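Local coordinates for protein histidine kinase (Caulobacter vibrioides, PDB 6TNE) that probably takes part in phosphorelay signalling as the CheY-like receiver domain of the hybrid histidine kinase CckA, at residues L4-E9 and L28-G33; I51-M56 and M78-Y83. All blocks are in the same frame, centred on the assembly; numbering follows the deposited sequence.

Contact 1: L4-E9 and L28-G33; sequences LFVEDE and LEAADG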
ATOM      1  N   LEU A   4       1.234  -3.477   3.371  1.00 13.30           N
ATOM      2  CA  LEU A   4       0.854  -4.169   2.143  1.00 12.52           C
ATOM      3  C   LEU A   4       1.018  -3.148   1.019  1.00 11.75           C
ATOM      4  O   LEU A   4       0.350  -2.111   1.037  1.00 12.35           O
ATOM      5  CB  LEU A   4      -0.593  -4.677   2.267  1.00 13.60           C
ATOM      6  CG  LEU A   4      -1.215  -5.269   1.013  1.00 13.74           C
ATOM      7  CD1 LEU A   4      -0.370  -6.340   0.379  1.00 15.79           C
ATOM      8  CD2 LEU A   4      -2.637  -5.795   1.375  1.00 16.00           C
ATOM      9  N   PHE A   5       1.895  -3.438   0.064  1.00 11.68           N
ATOM     10  CA  PHE A   5       2.284  -2.498  -0.992  1.00 10.97           C
ATOM     11  C   PHE A   5       1.861  -3.117  -2.312  1.00 10.29           C
ATOM     12  O   PHE A   5       2.422  -4.144  -2.729  1.00 11.04           O
ATOM     13  CB  PHE A   5       3.801  -2.254  -0.950  1.00 12.61           C
ATOM     14  CG  PHE A   5       4.244  -1.012  -1.659  1.00 11.60           C
ATOM     15  CD1 PHE A   5       3.950  -0.753  -2.975  1.00 15.35           C
ATOM     16  CD2 PHE A   5       4.917  -0.025  -0.961  1.00 15.50           C
ATOM     17  CE1 PHE A   5       4.351   0.439  -3.588  1.00 16.01           C
ATOM     18  CE2 PHE A   5       5.347   1.166  -1.565  1.00 17.96           C
ATOM     19  CZ  PHE A   5       5.060   1.405  -2.896  1.00 15.79           C
ATOM     20  N   VAL A   6       0.887  -2.506  -2.971  1.00 10.04           N
ATOM     21  CA  VAL A   6       0.262  -3.028  -4.179  1.00 10.01           C
ATOM     22  C   VAL A   6       0.628  -2.114  -5.335  1.00  9.74           C
ATOM     23  O   VAL A   6       0.256  -0.935  -5.352  1.00 11.24           O
ATOM     24  CB  VAL A   6      -1.255  -3.121  -4.007  1.00 10.65           C
ATOM     25  CG1 VAL A   6      -1.866  -3.886  -5.180  1.00 12.05           C
ATOM     26  CG2 VAL A   6      -1.624  -3.718  -2.644  1.00 11.87           C
ATOM     27  N   GLU A   7       1.372  -2.639  -6.310  1.00 10.08           N
ATOM     28  CA  GLU A   7       1.869  -1.845  -7.430  1.00 10.35           C
ATOM     29  C   GLU A   7       2.220  -2.833  -8.535  1.00 11.54           C
ATOM     30  O   GLU A   7       2.983  -3.771  -8.316  1.00 12.27           O
ATOM     31  CB  GLU A   7       3.081  -1.021  -6.969  1.00 11.84           C
ATOM     32  CG  GLU A   7       3.911  -0.384  -8.075  1.00 14.53           C
ATOM     33  CD  GLU A   7       3.114   0.554  -8.912  1.00 14.65           C
ATOM     34  OE1 GLU A   7       2.803   1.648  -8.440  1.00 17.49           O
ATOM     35  OE2 GLU A   7       2.751   0.214 -10.052  1.00 17.27           O
ATOM     36  N   ASP A   8       1.645  -2.617  -9.726  1.00 12.87           N
ATOM     37  CA  ASP A   8       1.880  -3.530 -10.841  1.00 13.70           C
ATOM     38  C   ASP A   8       3.244  -3.348 -11.478  1.00 14.10           C
ATOM     39  O   ASP A   8       3.732  -4.278 -12.146  1.00 16.72           O
ATOM     40  CB  ASP A   8       0.803  -3.399 -11.904  1.00 16.50           C
ATOM     41  CG  ASP A   8       0.718  -2.021 -12.450  1.00 17.99           C
ATOM     42  OD1 ASP A   8       0.501  -1.085 -11.677  1.00 19.49           O
ATOM     43  OD2 ASP A   8       0.823  -1.873 -13.688  1.00 21.64           O
ATOM     44  N   GLU A   9       3.827  -2.150 -11.405  1.00 13.17           N
ATOM     45  CA  GLU A   9       5.109  -1.902 -12.036  1.00 14.62           C
ATOM     46  C   GLU A   9       6.206  -2.438 -11.130  1.00 13.69           C
ATOM     47  O   GLU A   9       6.502  -1.863 -10.073  1.00 13.51           O
ATOM     48  CB  GLU A   9       5.291  -0.416 -12.237  1.00 17.79           C
ATOM     49  CG  GLU A   9       6.382  -0.059 -13.210  1.00 30.10           C
ATOM     50  CD  GLU A   9       6.246   1.378 -13.669  1.00 35.49           C
ATOM     51  OE1 GLU A   9       5.122   1.928 -13.546  1.00 35.85           O
ATOM     52  OE2 GLU A   9       7.264   1.955 -14.109  1.00 39.81           O
ATOM     53  N   LEU A  28       4.817  -6.496   2.467  1.00 13.99           N
ATOM     54  CA  LEU A  28       4.204  -7.573   1.717  1.00 13.37           C
ATOM     55  C   LEU A  28       3.845  -6.985   0.363  1.00 13.39           C
ATOM     56  O   LEU A  28       3.018  -6.068   0.267  1.00 16.29           O
ATOM     57  CB  LEU A  28       2.927  -8.009   2.422  1.00 15.85           C
ATOM     58  CG  LEU A  28       3.097  -8.526   3.859  1.00 19.96           C
ATOM     59  CD1 LEU A  28       1.793  -9.019   4.447  1.00 22.51           C
ATOM     60  CD2 LEU A  28       4.110  -9.655   3.909  1.00 24.29           C
ATOM     61  N   GLU A  29       4.413  -7.515  -0.681  1.00 13.16           N
ATOM     62  CA  GLU A  29       4.228  -6.957  -2.018  1.00 13.36           C
ATOM     63  C   GLU A  29       3.125  -7.684  -2.771  1.00 13.41           C
ATOM     64  O   GLU A  29       3.026  -8.925  -2.685  1.00 15.66           O
ATOM     65  CB  GLU A  29       5.515  -7.088  -2.814  1.00 13.61           C
ATOM     66  CG  GLU A  29       6.625  -6.160  -2.319  1.00 17.32           C
ATOM     67  CD  GLU A  29       7.914  -6.391  -3.099  1.00 19.21           C
ATOM     68  OE1 GLU A  29       7.948  -6.090  -4.314  1.00 20.65           O
ATOM     69  OE2 GLU A  29       8.890  -6.880  -2.495  1.00 21.49           O
ATOM     70  N   ALA A  30       2.371  -6.938  -3.561  1.00 11.68           N
ATOM     71  CA  ALA A  30       1.384  -7.523  -4.453  1.00 12.30           C
ATOM     72  C   ALA A  30       1.456  -6.762  -5.769  1.00 11.06           C
ATOM     73  O   ALA A  30       1.692  -5.550  -5.779  1.00 11.47           O
ATOM     74  CB  ALA A  30      -0.023  -7.409  -3.840  1.00 12.07           C
ATOM     75  N   ALA A  31       1.205  -7.454  -6.888  1.00 11.92           N
ATOM     76  CA  ALA A  31       1.239  -6.823  -8.189  1.00 12.72           C
ATOM     77  C   ALA A  31      -0.146  -6.473  -8.704  1.00 13.05           C
ATOM     78  O   ALA A  31      -0.248  -5.818  -9.742  1.00 15.66           O
ATOM     79  CB  ALA A  31       1.926  -7.719  -9.218  1.00 15.31           C
ATOM     80  N   ASP A  32      -1.197  -6.883  -8.016  1.00 12.66           N
ATOM     81  CA  ASP A  32      -2.545  -6.573  -8.472  1.00 13.73           C
ATOM     82  C   ASP A  32      -3.499  -6.728  -7.302  1.00 12.14           C
ATOM     83  O   ASP A  32      -3.141  -7.228  -6.226  1.00 12.70           O
ATOM     84  CB  ASP A  32      -3.014  -7.391  -9.674  1.00 16.82           C
ATOM     85  CG  ASP A  32      -2.961  -8.824  -9.441  1.00 18.97           C
ATOM     86  OD1 ASP A  32      -3.384  -9.356  -8.426  1.00 20.32           O
ATOM     87  OD2 ASP A  32      -2.468  -9.500 -10.328  1.00 26.09           O
ATOM     88  N   GLY A  33      -4.728  -6.265  -7.514  1.00 13.59           N
ATOM     89  CA  GLY A  33      -5.694  -6.262  -6.437  1.00 15.03           C
ATOM     90  C   GLY A  33      -6.157  -7.624  -6.021  1.00 15.21           C
ATOM     91  O   GLY A  33      -6.443  -7.858  -4.854  1.00 17.15           O
TER

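Contact 2: I51-M56 and M78-Y83; sequences ISDVIM and MFISGY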
ATOM      1  N   ILE A  51      -0.565   0.560   0.962  1.00 10.76           N
ATOM      2  CA  ILE A  51      -0.133   1.507  -0.060  1.00 10.16           C
ATOM      3  C   ILE A  51      -0.520   0.877  -1.382  1.00  9.55           C
ATOM      4  O   ILE A  51      -0.150  -0.275  -1.633  1.00 11.05           O
ATOM      5  CB  ILE A  51       1.377   1.752  -0.036  1.00 11.01           C
ATOM      6  CG1 ILE A  51       1.814   2.308   1.323  1.00 12.51           C
ATOM      7  CG2 ILE A  51       1.732   2.744  -1.161  1.00 13.11           C
ATOM      8  CD1 ILE A  51       3.334   2.461   1.448  1.00 14.19           C
ATOM      9  N   SER A  52      -1.302   1.568  -2.215  1.00  9.83           N
ATOM     10  CA  SER A  52      -1.731   0.968  -3.465  1.00 10.30           C
ATOM     11  C   SER A  52      -1.691   1.965  -4.591  1.00 10.39           C
ATOM     12  O   SER A  52      -2.123   3.118  -4.441  1.00 11.28           O
ATOM     13  CB  SER A  52      -3.167   0.453  -3.348  1.00 11.88           C
ATOM     14  OG  SER A  52      -3.579  -0.230  -4.526  1.00 12.19           O
ATOM     15  N   ASP A  53      -1.224   1.515  -5.751  1.00 10.87           N
ATOM     16  CA  ASP A  53      -1.441   2.233  -6.999  1.00 11.37           C
ATOM     17  C   ASP A  53      -2.935   2.324  -7.272  1.00 11.51           C
ATOM     18  O   ASP A  53      -3.725   1.497  -6.809  1.00 13.13           O
ATOM     19  CB  ASP A  53      -0.707   1.493  -8.141  1.00 14.65           C
ATOM     20  CG  ASP A  53      -0.433   2.350  -9.386  1.00 15.62           C
ATOM     21  OD1 ASP A  53      -0.650   3.570  -9.336  1.00 18.19           O
ATOM     22  OD2 ASP A  53      -0.075   1.763 -10.443  1.00 17.55           O
ATOM     23  N   VAL A  54      -3.334   3.374  -7.972  1.00 12.15           N
ATOM     24  CA  VAL A  54      -4.746   3.577  -8.309  1.00 12.30           C
ATOM     25  C   VAL A  54      -5.141   2.749  -9.520  1.00 12.60           C
ATOM     26  O   VAL A  54      -6.100   1.964  -9.455  1.00 15.52           O
ATOM     27  CB  VAL A  54      -5.058   5.086  -8.459  1.00 13.37           C
ATOM     28  CG1 VAL A  54      -6.512   5.282  -8.939  1.00 15.58           C
ATOM     29  CG2 VAL A  54      -4.807   5.775  -7.131  1.00 14.55           C
ATOM     30  N   ILE A  55      -4.442   2.926 -10.630  1.00 15.08           N
ATOM     31  CA  ILE A  55      -4.798   2.270 -11.885  1.00 16.78           C
ATOM     32  C   ILE A  55      -3.832   1.106 -12.083  1.00 16.63           C
ATOM     33  O   ILE A  55      -2.602   1.298 -12.077  1.00 17.48           O
ATOM     34  CB  ILE A  55      -4.674   3.241 -13.066  1.00 19.95           C
ATOM     35  CG1 ILE A  55      -5.605   4.445 -12.848  1.00 21.33           C
ATOM     36  CG2 ILE A  55      -4.949   2.502 -14.360  1.00 22.71           C
ATOM     37  CD1 ILE A  55      -7.046   4.084 -12.438  1.00 25.94           C
ATOM     38  N   MET A  56      -4.358  -0.114 -12.166  1.00 14.91           N
ATOM     39  CA  MET A  56      -3.559  -1.337 -12.293  1.00 14.39           C
ATOM     40  C   MET A  56      -4.336  -2.299 -13.159  1.00 15.24           C
ATOM     41  O   MET A  56      -5.573  -2.266 -13.140  1.00 14.41           O
ATOM     42  CB  MET A  56      -3.377  -2.017 -10.931  1.00 18.92           C
ATOM     43  CG  MET A  56      -2.603  -1.187  -9.920  1.00 18.27           C
ATOM     44  SD  MET A  56      -2.417  -2.063  -8.374  1.00 18.34           S
ATOM     45  CE  MET A  56      -4.053  -1.925  -7.644  1.00 18.18           C
ATOM     46  N   MET A  78      -2.923   4.583   1.705  1.00 13.07           N
ATOM     47  CA  MET A  78      -2.274   5.616   0.916  1.00 12.04           C
ATOM     48  C   MET A  78      -2.306   5.194  -0.531  1.00 11.62           C
ATOM     49  O   MET A  78      -1.763   4.129  -0.889  1.00 12.54           O
ATOM     50  CB  MET A  78      -0.839   5.733   1.354  1.00 14.62           C
ATOM     51  CG  MET A  78      -0.075   6.770   0.612  1.00 18.83           C
ATOM     52  SD  MET A  78       1.555   7.117   1.249  1.00 30.80           S
ATOM     53  CE  MET A  78       2.328   5.556   1.350  1.00 44.70           C
ATOM     54  N   PHE A  79      -2.969   5.966  -1.369  1.00 11.48           N
ATOM     55  CA  PHE A  79      -2.989   5.740  -2.801  1.00 11.62           C
ATOM     56  C   PHE A  79      -1.876   6.511  -3.454  1.00 12.72           C
ATOM     57  O   PHE A  79      -1.585   7.641  -3.063  1.00 14.39           O
ATOM     58  CB  PHE A  79      -4.329   6.167  -3.380  1.00 12.83           C
ATOM     59  CG  PHE A  79      -5.438   5.229  -3.023  1.00 12.38           C
ATOM     60  CD1 PHE A  79      -5.390   3.877  -3.430  1.00 13.12           C
ATOM     61  CD2 PHE A  79      -6.492   5.649  -2.243  1.00 14.67           C
ATOM     62  CE1 PHE A  79      -6.399   2.981  -3.066  1.00 13.87           C
ATOM     63  CE2 PHE A  79      -7.484   4.749  -1.862  1.00 15.92           C
ATOM     64  CZ  PHE A  79      -7.440   3.436  -2.276  1.00 15.10           C
ATOM     65  N   ILE A  80      -1.292   5.919  -4.473  1.00 12.99           N
ATOM     66  CA  ILE A  80      -0.243   6.534  -5.265  1.00 13.52           C
ATOM     67  C   ILE A  80      -0.684   6.524  -6.723  1.00 12.99           C
ATOM     68  O   ILE A  80      -1.311   5.572  -7.190  1.00 14.34           O
ATOM     69  CB  ILE A  80       1.124   5.844  -5.062  1.00 13.82           C
ATOM     70  CG1 ILE A  80       1.151   4.377  -5.502  1.00 14.25           C
ATOM     71  CG2 ILE A  80       1.568   5.958  -3.572  1.00 17.42           C
ATOM     72  CD1 ILE A  80       2.484   3.740  -5.393  1.00 17.00           C
ATOM     73  N   SER A  81      -0.342   7.578  -7.461  1.00 13.98           N
ATOM     74  CA  SER A  81      -0.667   7.578  -8.889  1.00 17.02           C
ATOM     75  C   SER A  81       0.054   8.725  -9.557  1.00 18.38           C
ATOM     76  O   SER A  81       0.303   9.763  -8.931  1.00 19.56           O
ATOM     77  CB  SER A  81      -2.166   7.772  -9.190  1.00 19.46           C
ATOM     78  OG  SER A  81      -2.425   7.651 -10.589  1.00 21.17           O
ATOM     79  N   GLY A  82       0.359   8.534 -10.854  1.00 20.39           N
ATOM     80  CA  GLY A  82       0.852   9.608 -11.696  1.00 26.01           C
ATOM     81  C   GLY A  82      -0.224  10.533 -12.192  1.00 28.09           C
ATOM     82  O   GLY A  82       0.098  11.568 -12.784  1.00 30.62           O
ATOM     83  N   TYR A  83      -1.501  10.163 -11.999  1.00 25.80           N
ATOM     84  CA  TYR A  83      -2.642  11.023 -12.317  1.00 32.02           C
ATOM     85  C   TYR A  83      -3.066  12.003 -11.219  1.00 37.03           C
ATOM     86  O   TYR A  83      -3.081  11.664 -10.036  1.00 33.45           O
ATOM     87  CB  TYR A  83      -3.802  10.138 -12.718  1.00 28.64           C
ATOM     88  CG  TYR A  83      -3.408   9.357 -13.946  1.00 37.43           C
ATOM     89  CD1 TYR A  83      -3.562   9.893 -15.214  1.00 40.24           C
ATOM     90  CD2 TYR A  83      -2.795   8.111 -13.828  1.00 42.56           C
ATOM     91  CE1 TYR A  83      -3.158   9.188 -16.332  1.00 42.60           C
ATOM     92  CE2 TYR A  83      -2.368   7.412 -14.930  1.00 38.79           C
ATOM     93  CZ  TYR A  83      -2.559   7.948 -16.185  1.00 46.20           C
ATOM     94  OH  TYR A  83      -2.144   7.243 -17.297  1.00 51.41           O
TER
HETATM   95  O   HOH W   1      -2.216   4.926 -10.902  1.00 18.27           O

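Contact 1: L4-E9 and L28-G33
Leu-4, Phe-5 and Val-6 pair in parallel register with Leu-28, Glu-29 and Ala-30, joining the two strands of the first beta-alpha-beta unit of a CheY-like receiver fold. The strand axes approach to 4.7 Å and diverge by only 21°. Side chains alternate across the sheet. On the face of Leu-4 and Val-6, both residues lean on Ala-30: Leu-4 sends its CD1 sidelong toward the neighbouring strand, 3.4 Å from Leu-28 O, while Val-6 straddles the methyl of Ala-30, its CG1 and CG2 each 4.2 Å from Ala-30 CB. With Val-6 CG1 placed opposite its own backbone N (chi1 -170°), that branch also reaches forward to the carbonyl of Asp-32, where helix 33-42 starts and covers this face. Phe-5 and Glu-29 rise from the other face but part company: the Phe-5 ring leans away toward helix 10-21 and Ile-51, and the Glu-29 carboxylate is claimed by Arg-13 and Arg-21 in salt bridges. The backbone bonds supply the evidence for the register. Phe-5 N donates to Leu-28 O and Ala-30 N to Phe-5 O, both at 2.9 Å. Past the strand, Glu-7 N still bonds to Ala-30 O, and its side chain turns from the partner segment into the acidic cluster at the C-terminal ends of the strands, where Lys-103 pairs with OE1. The other oxygen, Glu-7 OE2, uses its anti lone pair to accept from Glu-9 N at 2.9 Å, immediately before helix 10-21.

Contact 2: I51-M56 and M78-Y83
Met-78 opens the segment beside Ile-51, the two side chains lying next to each other and pointing the same way. Its chain runs extended and then bends at the sulfur (chi3 53°), which brings CE back against the isoleucine; CE lies 3.3 Å from Ile-51 CD1, tighter than usual for carbons. The carbonyl of Met-78 accepts from Ser-52 N at 2.9 Å. Phe-79 comes out on the other face with Ser-52: its ring edge is near Ser-52 O, and CD1 lies 4.1 Å from Ser-52 CB. The Val-54 and Phe-79 side chains cross at about a right angle, Val-54 CG2 3.8 Å from Phe-79 CB. Ile-80 returns to the face of Ile-51, their CG2 methyls 4.0 Å apart. Its N donates to Ser-52 O, and its O takes a weak bond from Val-54 N. Ser-81 ends the strand beside Val-54, Ser-81 CB 3.9 Å from Val-54 CG2. A chi1 of -175° places its OG to accept from Tyr-83 N in an ST turn and to meet a water that donates to Asp-53 OD1 at 2.6 Å and accepts from Ile-55 N. Asp-53 stands at the C-terminal end of its strand, at the position where receiver domains carry the phospho-accepting aspartate, and probably plays that part here; its OD1 also has a salt bridge to Lys-103. The paired strands are central in the parallel sheet, between strands 2-6 and 98-102, with helix 107-118 packed over Ile-51 and Met-78.

How the contacts relate
Both contacts are parallel strand pairs of one sheet, each closing a beta-alpha-beta unit, and they adjoin where strand 2-6 of contact 1 neighbours strand 49-53 of contact 2: Leu-4 O and Val-6 N make probable hydrogen bonds to Ile-51. Contact 1 includes the outermost strand 26-30 and is partly buried; there Glu-29 is paired with arginines. Contact 2 is central, buried and largely apolar until its C-terminal end. There the two meet chemically. Glu-7 and Asp-8 of contact 1 lie close to the Asp-53 carboxylate of contact 2, with Lys-103 common to both contacts.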